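Local coordinates for protein RMD9, mitochondrial (Saccharomyces cerevisiae S288C, PDB 7A9X) that binds a twelve-nucleotide motif in the 3'-UTRs of yeast mitochondrial mRNAs and takes part in their processing or stability, at residues I441-L446 against S482-A487; S52-Y57 against I112-N117; K295-A300 against N324-N329. One frame throughout, in Å; residues are numbered along the deposited sequence.

Contact 1 (I441-L446 against S482-A487); sequences ILLKSL and SALRDA. With nucleotides of chain B.
Leu443 lies against Ala483 and Leu484, its CD2 methyl 4.0 Å from Ala483 CB and 3.6 Å from Leu484 N. The torsion responsible sets CG anti to the backbone nitrogen (chi1 176°), which turns CD2 onto these two residues and CD1 toward Ala487. Ala487 fits closely against the same turn, with CB 3.4 Å from Leu443 O. With alanines facing Leu443, the axes of the two short helical segments approach to 7.7 Å at 19°, nearly parallel. Along the RNA side the Lys444 chain stays extended until chi4, where it bends (-54°) and brings NZ 3.5 Å from Asp486 OD2 in a salt bridge; CE also faces OP1 of C12 of chain B. The other carboxylate oxygen, Asp486 OD1, receives Arg485 NH2 at 3.0 Å from above the carboxylate plane. The Arg485 guanidinium lies between Ser482 CB on one face and C5 of U13 of chain B on the other, both toward its rim. Its NH1 is directed at OP1 of U13, although the modelled separation is doubtfully short. Asp486 thus joins two cations beside consecutive phosphates, which are probably gripped through charge, while the arginine also rests on a base.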
loop_
_atom_site.group_PDB
_atom_site.type_symbol
_atom_site.label_atom_id
_atom_site.label_comp_id
_atom_site.label_asym_id
_atom_site.label_seq_id
_atom_site.Cartn_x
_atom_site.Cartn_y
_atom_site.Cartn_z
ATOM N N ILE A 441 -3.633 8.794 -17.716
ATOM C CA ILE A 441 -4.489 9.775 -17.055
ATOM C C ILE A 441 -4.886 10.881 -18.022
ATOM O O ILE A 441 -6.024 11.363 -18.000
ATOM C CB ILE A 441 -3.785 10.338 -15.807
ATOM C CG1 ILE A 441 -3.476 9.209 -14.821
ATOM C CG2 ILE A 441 -4.647 11.400 -15.145
ATOM C CD1 ILE A 441 -2.516 9.607 -13.730
ATOM N N LEU A 442 -3.956 11.303 -18.886
ATOM C CA LEU A 442 -4.272 12.338 -19.866
ATOM C C LEU A 442 -5.399 11.897 -20.791
ATOM O O LEU A 442 -6.260 12.704 -21.163
ATOM C CB LEU A 442 -3.021 12.700 -20.667
ATOM C CG LEU A 442 -1.996 13.583 -19.952
ATOM C CD1 LEU A 442 -0.670 13.582 -20.693
ATOM C CD2 LEU A 442 -2.523 15.002 -19.821
ATOM N N LEU A 443 -5.417 10.618 -21.170
ATOM C CA LEU A 443 -6.547 10.100 -21.935
ATOM C C LEU A 443 -7.807 10.048 -21.081
ATOM O O LEU A 443 -8.884 10.459 -21.529
ATOM C CB LEU A 443 -6.221 8.715 -22.491
ATOM C CG LEU A 443 -7.353 8.008 -23.244
ATOM C CD1 LEU A 443 -7.803 8.830 -24.442
ATOM C CD2 LEU A 443 -6.930 6.613 -23.677
ATOM N N LYS A 444 -7.690 9.550 -19.846
ATOM C CA LYS A 444 -8.842 9.470 -18.955
ATOM C C LYS A 444 -9.450 10.842 -18.695
ATOM O O LYS A 444 -10.672 10.963 -18.549
ATOM C CB LYS A 444 -8.431 8.813 -17.635
ATOM C CG LYS A 444 -9.574 8.551 -16.662
ATOM C CD LYS A 444 -9.042 8.152 -15.290
ATOM C CE LYS A 444 -10.125 7.530 -14.421
ATOM N NZ LYS A 444 -11.330 8.390 -14.285
ATOM N N SER A 445 -8.614 11.885 -18.647
ATOM C CA SER A 445 -9.095 13.222 -18.308
ATOM C C SER A 445 -10.108 13.745 -19.320
ATOM O O SER A 445 -10.952 14.576 -18.971
ATOM C CB SER A 445 -7.915 14.187 -18.196
ATOM O OG SER A 445 -7.027 13.790 -17.163
ATOM N N LEU A 446 -10.045 13.274 -20.567
ATOM C CA LEU A 446 -10.970 13.748 -21.587
ATOM C C LEU A 446 -12.411 13.357 -21.289
ATOM O O LEU A 446 -13.333 14.005 -21.795
ATOM C CB LEU A 446 -10.549 13.220 -22.957
ATOM C CG LEU A 446 -9.155 13.655 -23.423
ATOM C CD1 LEU A 446 -8.862 13.118 -24.813
ATOM C CD2 LEU A 446 -9.024 15.170 -23.390
ATOM N N SER A 482 -9.314 0.832 -19.981
ATOM C CA SER A 482 -10.191 1.524 -19.043
ATOM C C SER A 482 -10.121 3.034 -19.226
ATOM O O SER A 482 -11.130 3.727 -19.049
ATOM C CB SER A 482 -9.827 1.145 -17.608
ATOM O OG SER A 482 -10.093 -0.223 -17.347
ATOM N N ALA A 483 -8.947 3.559 -19.583
ATOM C CA ALA A 483 -8.819 4.991 -19.826
ATOM C C ALA A 483 -9.577 5.411 -21.079
ATOM O O ALA A 483 -10.208 6.472 -21.102
ATOM C CB ALA A 483 -7.344 5.376 -19.938
ATOM N N LEU A 484 -9.524 4.593 -22.134
ATOM C CA LEU A 484 -10.289 4.901 -23.338
ATOM C C LEU A 484 -11.785 4.773 -23.080
ATOM O O LEU A 484 -12.582 5.569 -23.591
ATOM C CB LEU A 484 -9.857 3.982 -24.481
ATOM C CG LEU A 484 -10.396 4.275 -25.884
ATOM C CD1 LEU A 484 -9.840 5.587 -26.424
ATOM C CD2 LEU A 484 -10.070 3.122 -26.822
ATOM N N ARG A 485 -12.185 3.778 -22.284
ATOM C CA ARG A 485 -13.591 3.636 -21.924
ATOM C C ARG A 485 -14.077 4.826 -21.105
ATOM O O ARG A 485 -15.172 5.347 -21.348
ATOM C CB ARG A 485 -13.801 2.328 -21.163
ATOM C CG ARG A 485 -15.142 2.211 -20.467
ATOM C CD ARG A 485 -14.959 2.224 -18.960
ATOM N NE ARG A 485 -14.206 1.061 -18.503
ATOM C CZ ARG A 485 -13.638 0.957 -17.306
ATOM N NH1 ARG A 485 -12.977 -0.145 -16.982
ATOM N NH2 ARG A 485 -13.722 1.956 -16.439
ATOM N N ASP A 486 -13.275 5.277 -20.137
ATOM C CA ASP A 486 -13.669 6.416 -19.316
ATOM C C ASP A 486 -13.779 7.704 -20.119
ATOM O O ASP A 486 -14.536 8.601 -19.730
ATOM C CB ASP A 486 -12.680 6.600 -18.163
ATOM C CG ASP A 486 -12.896 5.597 -17.051
ATOM O OD1 ASP A 486 -13.900 4.854 -17.113
ATOM O OD2 ASP A 486 -12.070 5.550 -16.117
ATOM N N ALA A 487 -13.057 7.815 -21.229
ATOM C CA ALA A 487 -13.101 9.006 -22.064
ATOM C C ALA A 487 -14.209 8.963 -23.108
ATOM O O ALA A 487 -14.404 9.950 -23.824
ATOM C CB ALA A 487 -11.751 9.215 -22.757
ATOM P P U B 13 -11.488 -0.719 -14.041
ATOM O OP1 U B 13 -11.561 -1.200 -15.443
ATOM O OP2 U B 13 -11.855 0.686 -13.728
ATOM O "O5'" U B 13 -12.396 -1.665 -13.139
ATOM C "C5'" U B 13 -12.334 -1.612 -11.721
ATOM C "C4'" U B 13 -13.553 -2.246 -11.103
ATOM O "O4'" U B 13 -14.718 -1.430 -11.389
ATOM C "C3'" U B 13 -13.912 -3.625 -11.639
ATOM O "O3'" U B 13 -13.195 -4.661 -10.989
ATOM C "C2'" U B 13 -15.417 -3.701 -11.417
ATOM O "O2'" U B 13 -15.707 -4.052 -10.072
ATOM C "C1'" U B 13 -15.838 -2.247 -11.639
ATOM N N1 U B 13 -16.306 -1.985 -13.020
ATOM C C2 U B 13 -17.500 -2.539 -13.448
ATOM O O2 U B 13 -18.200 -3.259 -12.755
ATOM N N3 U B 13 -17.849 -2.225 -14.740
ATOM C C4 U B 13 -17.153 -1.426 -15.627
ATOM O O4 U B 13 -17.601 -1.238 -16.760
ATOM C C5 U B 13 -15.938 -0.883 -15.107
ATOM C C6 U B 13 -15.571 -1.173 -13.854
ATOM P P C B 12 -8.284 4.289 -12.906
ATOM O OP1 C B 12 -9.606 4.575 -13.516
ATOM O OP2 C B 12 -8.055 4.574 -11.468
ATOM O "O5'" C B 12 -7.953 2.753 -13.170
ATOM C "C5'" C B 12 -8.270 2.153 -14.421
ATOM C "C4'" C B 12 -8.411 0.653 -14.321
ATOM O "O4'" C B 12 -7.092 0.044 -14.268
ATOM C "C3'" C B 12 -9.182 0.130 -13.108
ATOM O "O3'" C B 12 -9.995 -0.975 -13.499
ATOM C "C2'" C B 12 -8.075 -0.354 -12.173
ATOM O "O2'" C B 12 -8.464 -1.385 -11.291
ATOM C "C1'" C B 12 -7.013 -0.830 -13.160
ATOM N N1 C B 12 -5.639 -0.777 -12.635
ATOM C C2 C B 12 -4.806 -1.885 -12.822
ATOM O O2 C B 12 -5.247 -2.874 -13.426
ATOM N N3 C B 12 -3.541 -1.853 -12.343
ATOM C C4 C B 12 -3.097 -0.774 -11.701
ATOM N N4 C B 12 -1.840 -0.795 -11.249
ATOM C C5 C B 12 -3.924 0.370 -11.492
ATOM C C6 C B 12 -5.175 0.326 -11.971
ATOM P P U B 11 -5.680 6.770 -9.139
ATOM O OP1 U B 11 -6.986 7.477 -9.045
ATOM O OP2 U B 11 -5.410 5.622 -8.237
ATOM O "O5'" U B 11 -5.485 6.276 -10.642
ATOM C "C5'" U B 11 -5.721 7.146 -11.736
ATOM C "C4'" U B 11 -5.312 6.514 -13.041
ATOM O "O4'" U B 11 -3.868 6.366 -13.087
ATOM C "C3'" U B 11 -5.830 5.107 -13.293
ATOM O "O3'" U B 11 -7.169 5.079 -13.750
ATOM C "C2'" U B 11 -4.825 4.562 -14.299
ATOM O "O2'" U B 11 -5.085 5.072 -15.598
ATOM C "C1'" U B 11 -3.527 5.188 -13.789
ATOM N N1 U B 11 -2.803 4.287 -12.867
ATOM C C2 U B 11 -2.112 3.218 -13.408
ATOM O O2 U B 11 -2.069 2.984 -14.604
ATOM N N3 U B 11 -1.462 2.431 -12.490
ATOM C C4 U B 11 -1.440 2.600 -11.120
ATOM O O4 U B 11 -0.814 1.805 -10.419
ATOM C C5 U B 11 -2.181 3.726 -10.641
ATOM C C6 U B 11 -2.821 4.510 -11.511
#

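Contact 2 (S52-Y57 against I112-N117); sequences SSALKY and IHLLHN. With nucleotides of chain B.
Ser58 OG, one residue beyond segment 52-57, ties the two helices together: it accepts a hydrogen bond from Asn117 ND2 of the partner helix, and its one proton is within reach of the carbonyl oxygens of both Ala54 and Leu55, which can share it or alternate. Asn117 OD1 is taken in turn by Arg120, so both ends of the amide are engaged and its rotation is probably fixed. One methyl of Leu55, CD2, lies 4.0 Å from Asn117 ND2. The same methyl sits over the centre of the His113 imidazole, 3.9 Å from the ring centroid and 12° off its normal, a CH-pi contact. His113 holds CG anti to the backbone nitrogen (chi1 -177°), an arrangement that presents one ring face to the leucine while ND1 reaches Tyr169 OH. Its CE1 comes 3.0 Å from OP2 of A4 of chain B, which approaches the ring obliquely. Leu55 CD2 also rests against the partner backbone, 3.7 Å from Leu114 CA. Leu114 answers from the other helix: with CG likewise opposite the backbone nitrogen, CD1 is carried to 3.5 Å from Ala54 CB, the small residue admitting it closely. The axes of the two segments pass 9.8 Å apart at 42°. This is the interdigitated side-chain packing of an all-helical domain, here placed ahead of the first PPR repeat, with a histidine of the packed layer standing beside an RNA phosphate.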
loop_
_atom_site.group_PDB
_atom_site.type_symbol
_atom_site.label_atom_id
_atom_site.label_comp_id
_atom_site.label_asym_id
_atom_site.label_seq_id
_atom_site.Cartn_x
_atom_site.Cartn_y
_atom_site.Cartn_z
ATOM N N SER A 52 19.662 -18.860 8.129
ATOM C CA SER A 52 20.581 -17.898 8.729
ATOM C C SER A 52 21.166 -16.958 7.684
ATOM O O SER A 52 21.371 -15.770 7.957
ATOM C CB SER A 52 21.695 -18.630 9.474
ATOM O OG SER A 52 21.166 -19.471 10.485
ATOM N N SER A 53 21.447 -17.470 6.483
ATOM C CA SER A 53 22.000 -16.620 5.435
ATOM C C SER A 53 20.998 -15.555 5.009
ATOM O O SER A 53 21.351 -14.378 4.868
ATOM C CB SER A 53 22.420 -17.472 4.236
ATOM O OG SER A 53 22.919 -16.673 3.180
ATOM N N ALA A 54 19.739 -15.949 4.809
ATOM C CA ALA A 54 18.728 -14.999 4.372
ATOM C C ALA A 54 18.292 -14.070 5.501
ATOM O O ALA A 54 17.953 -12.910 5.243
ATOM C CB ALA A 54 17.528 -15.749 3.793
ATOM N N LEU A 55 18.285 -14.554 6.747
ATOM C CA LEU A 55 17.962 -13.676 7.867
ATOM C C LEU A 55 19.043 -12.623 8.067
ATOM O O LEU A 55 18.740 -11.465 8.380
ATOM C CB LEU A 55 17.762 -14.493 9.142
ATOM C CG LEU A 55 16.358 -15.036 9.413
ATOM C CD1 LEU A 55 16.352 -15.893 10.669
ATOM C CD2 LEU A 55 15.351 -13.897 9.539
ATOM N N LYS A 56 20.310 -13.004 7.891
ATOM C CA LYS A 56 21.387 -12.030 8.011
ATOM C C LYS A 56 21.332 -11.004 6.888
ATOM O O LYS A 56 21.663 -9.833 7.105
ATOM C CB LYS A 56 22.739 -12.742 8.020
ATOM C CG LYS A 56 23.908 -11.846 8.392
ATOM C CD LYS A 56 25.208 -12.630 8.449
ATOM C CE LYS A 56 26.370 -11.743 8.863
ATOM N NZ LYS A 56 27.659 -12.486 8.864
ATOM N N TYR A 57 20.908 -11.419 5.692
ATOM C CA TYR A 57 20.763 -10.475 4.589
ATOM C C TYR A 57 19.652 -9.469 4.863
ATOM O O TYR A 57 19.807 -8.274 4.585
ATOM C CB TYR A 57 20.496 -11.234 3.287
ATOM C CG TYR A 57 20.149 -10.356 2.099
ATOM C CD1 TYR A 57 21.143 -9.841 1.276
ATOM C CD2 TYR A 57 18.825 -10.055 1.793
ATOM C CE1 TYR A 57 20.830 -9.045 0.189
ATOM C CE2 TYR A 57 18.503 -9.259 0.707
ATOM C CZ TYR A 57 19.510 -8.757 -0.091
ATOM O OH TYR A 57 19.194 -7.965 -1.173
ATOM N N ILE A 112 9.710 -18.665 10.419
ATOM C CA ILE A 112 8.591 -17.725 10.450
ATOM C C ILE A 112 9.098 -16.290 10.383
ATOM O O ILE A 112 8.563 -15.461 9.637
ATOM C CB ILE A 112 7.727 -17.958 11.704
ATOM C CG1 ILE A 112 7.112 -19.359 11.686
ATOM C CG2 ILE A 112 6.642 -16.903 11.799
ATOM C CD1 ILE A 112 6.280 -19.668 12.913
ATOM N N HIS A 113 10.131 -15.976 11.166
ATOM C CA HIS A 113 10.745 -14.654 11.099
ATOM C C HIS A 113 11.220 -14.347 9.683
ATOM O O HIS A 113 11.014 -13.238 9.173
ATOM C CB HIS A 113 11.903 -14.577 12.097
ATOM C CG HIS A 113 12.564 -13.234 12.175
ATOM N ND1 HIS A 113 13.695 -13.010 12.931
ATOM C CD2 HIS A 113 12.255 -12.047 11.601
ATOM C CE1 HIS A 113 14.057 -11.745 12.815
ATOM N NE2 HIS A 113 13.199 -11.138 12.014
ATOM N N LEU A 114 11.837 -15.332 9.024
ATOM C CA LEU A 114 12.344 -15.123 7.673
ATOM C C LEU A 114 11.213 -14.808 6.701
ATOM O O LEU A 114 11.329 -13.891 5.880
ATOM C CB LEU A 114 13.123 -16.354 7.209
ATOM C CG LEU A 114 13.686 -16.275 5.793
ATOM C CD1 LEU A 114 14.634 -15.093 5.687
ATOM C CD2 LEU A 114 14.387 -17.572 5.423
ATOM N N LEU A 115 10.113 -15.562 6.776
ATOM C CA LEU A 115 8.955 -15.263 5.942
ATOM C C LEU A 115 8.380 -13.890 6.265
ATOM O O LEU A 115 7.870 -13.204 5.372
ATOM C CB LEU A 115 7.889 -16.347 6.117
ATOM C CG LEU A 115 8.285 -17.780 5.749
ATOM C CD1 LEU A 115 7.188 -18.759 6.141
ATOM C CD2 LEU A 115 8.594 -17.893 4.264
ATOM N N HIS A 116 8.453 -13.473 7.532
ATOM C CA HIS A 116 8.025 -12.126 7.886
ATOM C C HIS A 116 8.888 -11.083 7.191
ATOM O O HIS A 116 8.368 -10.126 6.607
ATOM C CB HIS A 116 8.066 -11.937 9.405
ATOM C CG HIS A 116 7.476 -10.641 9.869
ATOM N ND1 HIS A 116 7.609 -10.184 11.163
ATOM C CD2 HIS A 116 6.747 -9.706 9.213
ATOM C CE1 HIS A 116 6.989 -9.023 11.283
ATOM N NE2 HIS A 116 6.458 -8.712 10.115
ATOM N N ASN A 117 10.212 -11.254 7.232
ATOM C CA ASN A 117 11.091 -10.317 6.542
ATOM C C ASN A 117 10.892 -10.369 5.033
ATOM O O ASN A 117 11.140 -9.373 4.345
ATOM C CB ASN A 117 12.549 -10.596 6.904
ATOM C CG ASN A 117 12.921 -10.049 8.266
ATOM O OD1 ASN A 117 12.074 -9.517 8.985
ATOM N ND2 ASN A 117 14.191 -10.179 8.630
ATOM P P A B 4 13.121 -9.627 16.277
ATOM O OP1 A B 4 12.294 -10.756 16.772
ATOM O OP2 A B 4 13.531 -9.588 14.852
ATOM O "O5'" A B 4 12.367 -8.251 16.562
ATOM C "C5'" A B 4 11.905 -7.912 17.862
ATOM C "C4'" A B 4 11.928 -6.419 18.082
ATOM O "O4'" A B 4 13.300 -5.962 18.227
ATOM C "C3'" A B 4 11.372 -5.567 16.950
ATOM O "O3'" A B 4 9.958 -5.480 16.961
ATOM C "C2'" A B 4 12.069 -4.231 17.170
ATOM O "O2'" A B 4 11.452 -3.507 18.225
ATOM C "C1'" A B 4 13.451 -4.689 17.635
ATOM N N9 A B 4 14.377 -4.813 16.497
ATOM C C8 A B 4 14.873 -5.965 15.936
ATOM N N7 A B 4 15.668 -5.751 14.915
ATOM C C5 A B 4 15.692 -4.367 14.794
ATOM C C6 A B 4 16.354 -3.506 13.900
ATOM N N6 A B 4 17.153 -3.928 12.918
ATOM N N1 A B 4 16.168 -2.176 14.053
ATOM C C2 A B 4 15.367 -1.749 15.038
ATOM N N3 A B 4 14.691 -2.459 15.941
ATOM C C4 A B 4 14.899 -3.776 15.761
#

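Contact 3 (K295-A300 against N324-N329)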
loop_
_atom_site.group_PDB
_atom_site.type_symbol
_atom_site.label_atom_id
_atom_site.label_comp_id
_atom_site.label_asym_id
_atom_site.label_seq_id
_atom_site.Cartn_x
_atom_site.Cartn_y
_atom_site.Cartn_z
ATOM N N LYS A 295 -6.519 10.646 18.533
ATOM C CA LYS A 295 -7.576 11.556 18.117
ATOM C C LYS A 295 -7.326 12.974 18.608
ATOM O O LYS A 295 -7.867 13.920 18.026
ATOM C CB LYS A 295 -8.937 11.051 18.610
ATOM C CG LYS A 295 -9.880 10.643 17.490
ATOM C CD LYS A 295 -9.210 9.669 16.535
ATOM C CE LYS A 295 -10.124 9.318 15.374
ATOM N NZ LYS A 295 -9.511 8.299 14.475
ATOM N N ASN A 296 -6.529 13.146 19.662
ATOM C CA ASN A 296 -6.117 14.476 20.105
ATOM C C ASN A 296 -5.022 14.965 19.167
ATOM O O ASN A 296 -3.868 14.538 19.257
ATOM C CB ASN A 296 -5.643 14.449 21.551
ATOM C CG ASN A 296 -5.079 15.787 21.996
ATOM O OD1 ASN A 296 -4.025 15.852 22.620
ATOM N ND2 ASN A 296 -5.782 16.865 21.666
ATOM N N LEU A 297 -5.391 15.863 18.254
ATOM C CA LEU A 297 -4.467 16.306 17.218
ATOM C C LEU A 297 -3.310 17.115 17.789
ATOM O O LEU A 297 -2.237 17.171 17.178
ATOM C CB LEU A 297 -5.222 17.121 16.170
ATOM C CG LEU A 297 -6.265 16.329 15.382
ATOM C CD1 LEU A 297 -7.064 17.243 14.468
ATOM C CD2 LEU A 297 -5.587 15.229 14.582
ATOM N N THR A 298 -3.503 17.753 18.945
ATOM C CA THR A 298 -2.417 18.521 19.545
ATOM C C THR A 298 -1.308 17.606 20.052
ATOM O O THR A 298 -0.122 17.934 19.932
ATOM C CB THR A 298 -2.955 19.394 20.679
ATOM O OG1 THR A 298 -3.671 18.574 21.611
ATOM C CG2 THR A 298 -3.890 20.467 20.133
ATOM N N LEU A 299 -1.674 16.456 20.623
ATOM C CA LEU A 299 -0.671 15.478 21.029
ATOM C C LEU A 299 -0.030 14.813 19.817
ATOM O O LEU A 299 1.172 14.517 19.825
ATOM C CB LEU A 299 -1.304 14.432 21.944
ATOM C CG LEU A 299 -0.419 13.279 22.415
ATOM C CD1 LEU A 299 0.782 13.802 23.182
ATOM C CD2 LEU A 299 -1.225 12.324 23.271
ATOM N N ALA A 300 -0.815 14.572 18.768
ATOM C CA ALA A 300 -0.268 13.953 17.566
ATOM C C ALA A 300 0.743 14.868 16.887
ATOM O O ALA A 300 1.791 14.404 16.417
ATOM C CB ALA A 300 -1.401 13.592 16.607
ATOM N N ASN A 324 -0.060 10.026 6.482
ATOM C CA ASN A 324 -1.345 10.059 5.788
ATOM C C ASN A 324 -2.508 9.980 6.767
ATOM O O ASN A 324 -3.492 10.718 6.636
ATOM C CB ASN A 324 -1.432 8.913 4.778
ATOM C CG ASN A 324 -0.453 9.064 3.633
ATOM O OD1 ASN A 324 -0.021 10.172 3.310
ATOM N ND2 ASN A 324 -0.104 7.947 3.004
ATOM N N SER A 325 -2.418 9.083 7.752
ATOM C CA SER A 325 -3.475 8.971 8.751
ATOM C C SER A 325 -3.597 10.252 9.566
ATOM O O SER A 325 -4.709 10.673 9.907
ATOM C CB SER A 325 -3.206 7.775 9.664
ATOM O OG SER A 325 -4.133 7.732 10.734
ATOM N N PHE A 326 -2.466 10.882 9.886
ATOM C CA PHE A 326 -2.490 12.142 10.622
ATOM C C PHE A 326 -3.141 13.248 9.800
ATOM O O PHE A 326 -3.959 14.017 10.320
ATOM C CB PHE A 326 -1.062 12.517 11.027
ATOM C CG PHE A 326 -0.953 13.805 11.789
ATOM C CD1 PHE A 326 -1.810 14.085 12.843
ATOM C CD2 PHE A 326 0.034 14.724 11.472
ATOM C CE1 PHE A 326 -1.698 15.270 13.550
ATOM C CE2 PHE A 326 0.154 15.909 12.176
ATOM C CZ PHE A 326 -0.713 16.182 13.218
ATOM N N LEU A 327 -2.798 13.337 8.511
ATOM C CA LEU A 327 -3.428 14.322 7.638
ATOM C C LEU A 327 -4.929 14.088 7.529
ATOM O O LEU A 327 -5.715 15.041 7.519
ATOM C CB LEU A 327 -2.787 14.277 6.251
ATOM C CG LEU A 327 -1.351 14.779 6.122
ATOM C CD1 LEU A 327 -0.816 14.474 4.735
ATOM C CD2 LEU A 327 -1.293 16.271 6.405
ATOM N N GLN A 328 -5.345 12.824 7.442
ATOM C CA GLN A 328 -6.765 12.524 7.297
ATOM C C GLN A 328 -7.533 12.850 8.571
ATOM O O GLN A 328 -8.676 13.319 8.508
ATOM C CB GLN A 328 -6.949 11.058 6.903
ATOM C CG GLN A 328 -6.514 10.759 5.475
ATOM C CD GLN A 328 -6.483 9.276 5.161
ATOM O OE1 GLN A 328 -6.549 8.436 6.059
ATOM N NE2 GLN A 328 -6.381 8.946 3.879
ATOM N N ASN A 329 -6.920 12.617 9.736
ATOM C CA ASN A 329 -7.582 12.935 10.998
ATOM C C ASN A 329 -7.759 14.439 11.168
ATOM O O ASN A 329 -8.781 14.891 11.698
ATOM C CB ASN A 329 -6.790 12.354 12.167
ATOM C CG ASN A 329 -6.874 10.846 12.229
ATOM O OD1 ASN A 329 -7.820 10.246 11.716
ATOM N ND2 ASN A 329 -5.889 10.223 12.865
#
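Segment 295-300 enters a helix at Leu297 after the N-cap residue Asn296 and runs past helical segment 324-329 with Lys295 nearest Asn329 and Ala300 nearest Phe326, CA atoms 7.3 and 7.5 Å apart. The two segments lie in the parts of the chain assigned to pentatricopeptide repeats PPR4 and PPR5, on helices 297-308 and 320-334, and their contact is consistent with the repeat-to-repeat packing from which such a solenoid is built. Phe326 carries the apolar part. Its ring is thrown toward the neighbouring repeat because CG stands anti to the backbone nitrogen (chi1 180°), and CE1 touches Ala300 CB at 3.5 Å. Leu297 CD2 lies 4.0 Å from Phe326 CE1; both methyl groups meet the ring obliquely. Ile343 of helix 337-351 also touches the ring. Leu297 CD2 is in addition 3.9 Å from Asn329 CB, so that one methyl spans two side chains a helical turn apart, while Ile330 and Ala333 extend the surface met by this leucine. At the margin, the Lys295 chain bends at chi2 and crosses Asn329 at about a right angle, leaving NZ 3.8 Å from Asn329 OD1, a loose polar approach. Asn329 ND2 donates a weak bond to Gly292 O, which Ser325 OG also engages, linking the middle of helix 320-334 to the end of helix 281-292. Asn296 OD1 caps the new helix by accepting Leu299 N at 3.1 Å, with the donor 70° out of the amide carbonyl plane.

How the contacts relate
Along the chain the order is contact 2, contact 3, contact 1, each closing before the next opens, and no helix is shared among them. Contact 2 belongs to the region before the first PPR repeat, contact 3 joins PPR4 to PPR5, and contact 1 packs a PPR8 helix against helix 478-486 beyond the repeats. Contacts 1 and 2 lie on opposite sides of the chain's centre, their centres 43 Å apart; contact 3 is 34 to 35 Å from either, centre to centre. The nearest atoms of any pair are at least about 17 Å apart. Contact 2 meets A4 of chain B, contact 1 meets U11 to U13 of chain B, and contact 3 comes within about 5 Å of the RNA, consistent with an array of helices that meets it at separate points.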